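Local structure of cytochrome P450 reductase (Amycolatopsis methanolica 239, 5OGX) at residues G57-D62 with L73-Q78; M210-G215 with R236-Y241. The protein transfers electrons from NADH through FAD and a [2Fe-2S] cluster to the cytochrome P450 GcoA, which O-demethylates lignin-derived aromatics such as guaiacol. All blocks are in the same frame, centred on the assembly; numbering follows the deposited sequence. Where two conformers were deposited one is given.

Interaction 1: residues G57-D62 with L73-Q78; sequences GGAPED and LALACQ. Unlike the reference sequence in segment 57-62: Gly58 (reference Ala). With FES (Fe2/s2 (inorganic) cluster), chain C.
The Gln78 side-chain amide faces a cluster ligand at one end and, through a water, Gly58 at the other. The setting is the [2Fe-2S] ferredoxin-type domain, where the loop 57-62 packs on the turn after edge strand 73-75. Cys77 SG binds the cluster iron FE2 at 2.4 Å, and Cys45 is a further ligand of the cluster. Gln78 NE2 donates to Cys77 SG at 3.5 Å, with an N-H...S angle of 163°. The sulfur lies close to the plane of the amide, and the bond may slightly lower the electron density on the thiolate. Gln78 bends at chi2 (-67°), which sets the amide between the two: NE2 at the sulfur, OE1 toward the loop. Apolar contact comes from Ala59, whose CB touches Gln78 CB at 3.9 Å and Leu75 CD1 at 4.0 Å. Replacing Gln78 by an alanine is likely to cost Cys77 SG this N-H donor, take one acceptor from the water, and open a gap beside Gly58. Gly58 differs from the reference sequence, which has alanine. One water accepts from Gly58 N at 2.9 Å and donates to both Gln78 O and Gln78 OE1.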
loop_
_atom_site.group_PDB
_atom_site.type_symbol
_atom_site.label_atom_id
_atom_site.label_comp_id
_atom_site.label_asym_id
_atom_site.label_seq_id
_atom_site.Cartn_x
_atom_site.Cartn_y
_atom_site.Cartn_z
ATOM N N GLY A 57 1.704 21.981 -8.567
ATOM C CA GLY A 57 1.182 21.829 -7.216
ATOM C C GLY A 57 2.278 21.663 -6.182
ATOM O O GLY A 57 3.283 22.384 -6.182
ATOM N N GLY A 58 2.089 20.694 -5.290
ATOM C CA GLY A 58 3.018 20.494 -4.195
ATOM C C GLY A 58 4.117 19.494 -4.482
ATOM O O GLY A 58 4.702 18.930 -3.553
ATOM N N ALA A 59 4.412 19.271 -5.757
ATOM C CA ALA A 59 5.418 18.291 -6.140
ATOM C C ALA A 59 6.779 18.647 -5.544
ATOM O O ALA A 59 7.317 19.724 -5.844
ATOM C CB ALA A 59 5.514 18.201 -7.666
ATOM N N PRO A 60 7.366 17.788 -4.715
ATOM C CA PRO A 60 8.674 18.107 -4.130
ATOM C C PRO A 60 9.813 17.950 -5.131
ATOM O O PRO A 60 9.741 17.168 -6.083
ATOM C CB PRO A 60 8.801 17.101 -2.980
ATOM C CG PRO A 60 7.923 15.975 -3.362
ATOM C CD PRO A 60 6.801 16.535 -4.190
ATOM N N GLU A 61 10.890 18.704 -4.886
ATOM C CA GLU A 61 12.000 18.741 -5.833
ATOM C C GLU A 61 12.696 17.391 -5.934
ATOM O O GLU A 61 13.170 17.014 -7.013
ATOM C CB GLU A 61 13.002 19.829 -5.429
ATOM C CG GLU A 61 14.098 20.115 -6.465
ATOM C CD GLU A 61 15.189 19.050 -6.500
ATOM O OE1 GLU A 61 15.563 18.542 -5.420
ATOM O OE2 GLU A 61 15.657 18.706 -7.608
ATOM N N ASP A 62 12.786 16.649 -4.829
ATOM C CA ASP A 62 13.501 15.380 -4.892
ATOM C C ASP A 62 12.726 14.348 -5.698
ATOM O O ASP A 62 13.330 13.442 -6.280
ATOM C CB ASP A 62 13.804 14.866 -3.485
ATOM C CG ASP A 62 12.642 14.126 -2.871
ATOM O OD1 ASP A 62 11.616 14.775 -2.584
ATOM O OD2 ASP A 62 12.758 12.898 -2.671
ATOM N N LEU A 73 8.104 16.764 -17.640
ATOM C CA LEU A 73 7.589 15.713 -16.772
ATOM C C LEU A 73 6.752 16.323 -15.653
ATOM O O LEU A 73 6.858 17.511 -15.341
ATOM C CB LEU A 73 8.725 14.878 -16.180
ATOM C CG LEU A 73 9.709 14.256 -17.174
ATOM C CD1 LEU A 73 10.603 13.261 -16.455
ATOM C CD2 LEU A 73 8.973 13.593 -18.334
ATOM N N ALA A 74 5.918 15.482 -15.044
ATOM C CA ALA A 74 5.045 15.897 -13.951
ATOM C C ALA A 74 4.737 14.681 -13.091
ATOM O O ALA A 74 5.000 13.543 -13.476
ATOM C CB ALA A 74 3.744 16.519 -14.478
ATOM N N LEU A 75 4.192 14.938 -11.908
ATOM C CA LEU A 75 3.637 13.886 -11.061
ATOM C C LEU A 75 2.121 13.938 -11.177
ATOM O O LEU A 75 1.504 14.961 -10.849
ATOM C CB LEU A 75 4.057 14.063 -9.601
ATOM C CG LEU A 75 5.546 14.071 -9.285
ATOM C CD1 LEU A 75 5.742 14.227 -7.778
ATOM C CD2 LEU A 75 6.181 12.777 -9.807
ATOM N N ALA A 76 1.521 12.836 -11.632
ATOM C CA ALA A 76 0.067 12.801 -11.791
ATOM C C ALA A 76 -0.667 13.155 -10.500
ATOM O O ALA A 76 -1.743 13.762 -10.547
ATOM C CB ALA A 76 -0.379 11.425 -12.283
ATOM N N CYS A 77 -0.137 12.760 -9.343
ATOM C CA CYS A 77 -0.870 13.045 -8.110
ATOM C C CYS A 77 -0.702 14.478 -7.633
ATOM O O CYS A 77 -1.403 14.890 -6.700
ATOM C CB CYS A 77 -0.443 12.102 -6.978
ATOM S SG CYS A 77 1.253 12.400 -6.444
ATOM N N GLN A 78 0.192 15.258 -8.249
ATOM C CA GLN A 78 0.347 16.653 -7.874
ATOM C C GLN A 78 -0.090 17.607 -8.971
ATOM O O GLN A 78 -0.413 18.760 -8.676
ATOM C CB GLN A 78 1.815 16.929 -7.511
ATOM C CG GLN A 78 2.309 16.000 -6.433
ATOM C CD GLN A 78 1.605 16.281 -5.128
ATOM O OE1 GLN A 78 1.511 17.440 -4.708
ATOM N NE2 GLN A 78 1.080 15.246 -4.496
HETATM FE FE1 FES C . 3.353 8.712 -5.340
HETATM FE FE2 FES C . 2.421 10.399 -7.106
HETATM S S1 FES C . 4.380 10.478 -6.187
HETATM S S2 FES C . 1.452 8.542 -6.434
HETATM O O HOH W 1 -0.517 19.481 -5.578
#

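Interaction 2: residues M210-G215 with R236-Y241; sequences MVLIGG and REVLLY
Met210 N donates to Glu237 O at 3.0 Å, the first of five backbone hydrogen bonds between segments 210-215 and 236-241, whose strands run parallel. Met210 O accepts from Leu239 N, and Leu239 O from Leu212 N at 2.7 Å. Leu212 O takes Tyr241 N, and Tyr241 O takes Gly214 N, with an N-H...O angle of 174°. The strand 210-215 therefore uses its even-numbered residues. The N-H and C=O groups of Val211 and Ile213 turn to strand 300-305. In one deposited conformer of Arg236, Met210 SD lies over one guanidinium face, 3.6 Å from Arg236 CZ, leaving the N-H edges to other partners. There Arg236 NH2 bonds to Gly208 O and forms a salt bridge with Asp205. Beside Met210, Leu212 CD1 presses tightly on Val238 CG1 at 3.5 Å, on the face covered by helix 219-232. On the other face, Val211 CG2 meets the edge of the Tyr241 ring at CE1, 3.7 Å away. Val211 chi1 (56°) turns CG2 away from its backbone N, toward Leu239 O and this ring. Tyr241 OH is hydrogen-bonded to Asp292 OD2. Strand 210-215, helix 219-232 and strand 238-244 form a beta-alpha-beta unit of the parallel sheet in the ferredoxin-reductase NAD-binding domain.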
loop_
_atom_site.group_PDB
_atom_site.type_symbol
_atom_site.label_atom_id
_atom_site.label_comp_id
_atom_site.label_asym_id
_atom_site.label_seq_id
_atom_site.Cartn_x
_atom_site.Cartn_y
_atom_site.Cartn_z
ATOM N N MET A 210 6.795 -17.056 -2.672
ATOM C CA MET A 210 6.750 -15.643 -2.306
ATOM C C MET A 210 7.293 -15.442 -0.903
ATOM O O MET A 210 6.975 -16.212 0.010
ATOM C CB MET A 210 5.311 -15.083 -2.328
ATOM C CG MET A 210 4.539 -15.340 -3.581
ATOM S SD MET A 210 2.760 -15.100 -3.344
ATOM C CE MET A 210 2.668 -13.632 -2.343
ATOM N N VAL A 211 8.081 -14.381 -0.719
ATOM C CA VAL A 211 8.430 -13.913 0.617
ATOM C C VAL A 211 7.792 -12.549 0.812
ATOM O O VAL A 211 7.816 -11.706 -0.094
ATOM C CB VAL A 211 9.949 -13.872 0.853
ATOM C CG1 VAL A 211 10.657 -13.002 -0.217
ATOM C CG2 VAL A 211 10.230 -13.355 2.260
ATOM N N LEU A 212 7.157 -12.365 1.967
ATOM C CA LEU A 212 6.491 -11.119 2.315
ATOM C C LEU A 212 7.091 -10.636 3.619
ATOM O O LEU A 212 7.176 -11.403 4.587
ATOM C CB LEU A 212 4.981 -11.322 2.451
ATOM C CG LEU A 212 4.359 -11.814 1.144
ATOM C CD1 LEU A 212 4.171 -13.316 1.273
ATOM C CD2 LEU A 212 3.031 -11.123 0.835
ATOM N N ILE A 213 7.532 -9.383 3.647
ATOM C CA ILE A 213 8.215 -8.855 4.823
ATOM C C ILE A 213 7.546 -7.552 5.232
ATOM O O ILE A 213 7.477 -6.606 4.436
ATOM C CB ILE A 213 9.715 -8.662 4.575
ATOM C CG1 ILE A 213 10.328 -10.060 4.319
ATOM C CG2 ILE A 213 10.364 -8.058 5.809
ATOM C CD1 ILE A 213 11.810 -10.090 4.244
ATOM N N GLY A 214 7.010 -7.533 6.450
ATOM C CA GLY A 214 6.289 -6.388 6.963
ATOM C C GLY A 214 7.013 -5.793 8.147
ATOM O O GLY A 214 7.335 -6.508 9.106
ATOM N N GLY A 215 7.293 -4.494 8.092
ATOM C CA GLY A 215 7.833 -3.825 9.260
ATOM C C GLY A 215 6.702 -3.189 10.032
ATOM O O GLY A 215 6.005 -2.322 9.496
ATOM N N ARG A 236 1.227 -23.489 -2.393
ATOM C CA ARG A 236 2.391 -22.687 -2.717
ATOM C C ARG A 236 3.134 -22.279 -1.449
ATOM O O ARG A 236 2.601 -22.302 -0.331
ATOM C CB ARG A 236 1.973 -21.462 -3.534
ATOM C CG ARG A 236 1.838 -20.193 -2.714
ATOM C CD ARG A 236 1.217 -19.051 -3.504
ATOM N NE ARG A 236 2.100 -18.517 -4.540
ATOM C CZ ARG A 236 1.678 -17.787 -5.563
ATOM N NH1 ARG A 236 0.384 -17.512 -5.685
ATOM N NH2 ARG A 236 2.537 -17.337 -6.464
ATOM N N GLU A 237 4.390 -21.897 -1.644
ATOM C CA GLU A 237 5.278 -21.467 -0.579
ATOM C C GLU A 237 5.089 -19.977 -0.358
ATOM O O GLU A 237 5.262 -19.168 -1.291
ATOM C CB GLU A 237 6.721 -21.777 -0.940
ATOM C CG GLU A 237 7.008 -23.245 -0.970
ATOM C CD GLU A 237 8.458 -23.483 -1.205
ATOM O OE1 GLU A 237 9.138 -23.888 -0.247
ATOM O OE2 GLU A 237 8.910 -23.243 -2.350
ATOM N N VAL A 238 4.705 -19.605 0.862
ATOM C CA VAL A 238 4.500 -18.207 1.231
ATOM C C VAL A 238 5.172 -18.022 2.584
ATOM O O VAL A 238 4.716 -18.595 3.583
ATOM C CB VAL A 238 3.007 -17.856 1.308
ATOM C CG1 VAL A 238 2.800 -16.437 1.840
ATOM C CG2 VAL A 238 2.321 -18.062 -0.037
ATOM N N LEU A 239 6.262 -17.257 2.626
ATOM C CA LEU A 239 6.991 -16.983 3.857
ATOM C C LEU A 239 6.701 -15.547 4.277
ATOM O O LEU A 239 7.043 -14.602 3.551
ATOM C CB LEU A 239 8.493 -17.186 3.677
ATOM C CG LEU A 239 9.011 -18.517 3.152
ATOM C CD1 LEU A 239 10.527 -18.532 3.277
ATOM C CD2 LEU A 239 8.414 -19.658 3.926
ATOM N N LEU A 240 6.056 -15.381 5.428
ATOM C CA LEU A 240 5.629 -14.067 5.891
ATOM C C LEU A 240 6.404 -13.729 7.163
ATOM O O LEU A 240 6.237 -14.397 8.188
ATOM C CB LEU A 240 4.122 -14.063 6.141
ATOM C CG LEU A 240 3.507 -12.835 6.797
ATOM C CD1 LEU A 240 3.865 -11.554 6.036
ATOM C CD2 LEU A 240 2.000 -13.024 6.898
ATOM N N TYR A 241 7.277 -12.725 7.090
ATOM C CA TYR A 241 8.088 -12.313 8.234
ATOM C C TYR A 241 7.530 -11.010 8.784
ATOM O O TYR A 241 7.264 -10.078 8.021
ATOM C CB TYR A 241 9.561 -12.121 7.852
ATOM C CG TYR A 241 10.254 -13.372 7.370
ATOM C CD1 TYR A 241 10.108 -13.792 6.061
ATOM C CD2 TYR A 241 11.061 -14.127 8.227
ATOM C CE1 TYR A 241 10.733 -14.933 5.600
ATOM C CE2 TYR A 241 11.692 -15.278 7.777
ATOM C CZ TYR A 241 11.531 -15.671 6.460
ATOM O OH TYR A 241 12.146 -16.801 5.971
#

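How the interactions relate
The two contacts lie in different domains, on opposite sides of the chain's centre, with their own centres about 33 Å apart. They share no strand or helix. Interaction 1 is a surface contact of a loop with the end of an edge strand and the turn that follows it. It is small, and its clear polar link across the segments runs through water. Interaction 2 is buried and joins two neighbouring inner strands of a parallel sheet, with direct backbone bonds and apolar side chains on both faces. Interaction 1 includes a cluster ligand. In interaction 2, strand 210-215 leads on to Thr217, which binds FAD. The pair thus samples the iron-sulfur and NAD-binding parts of one electron-transfer chain.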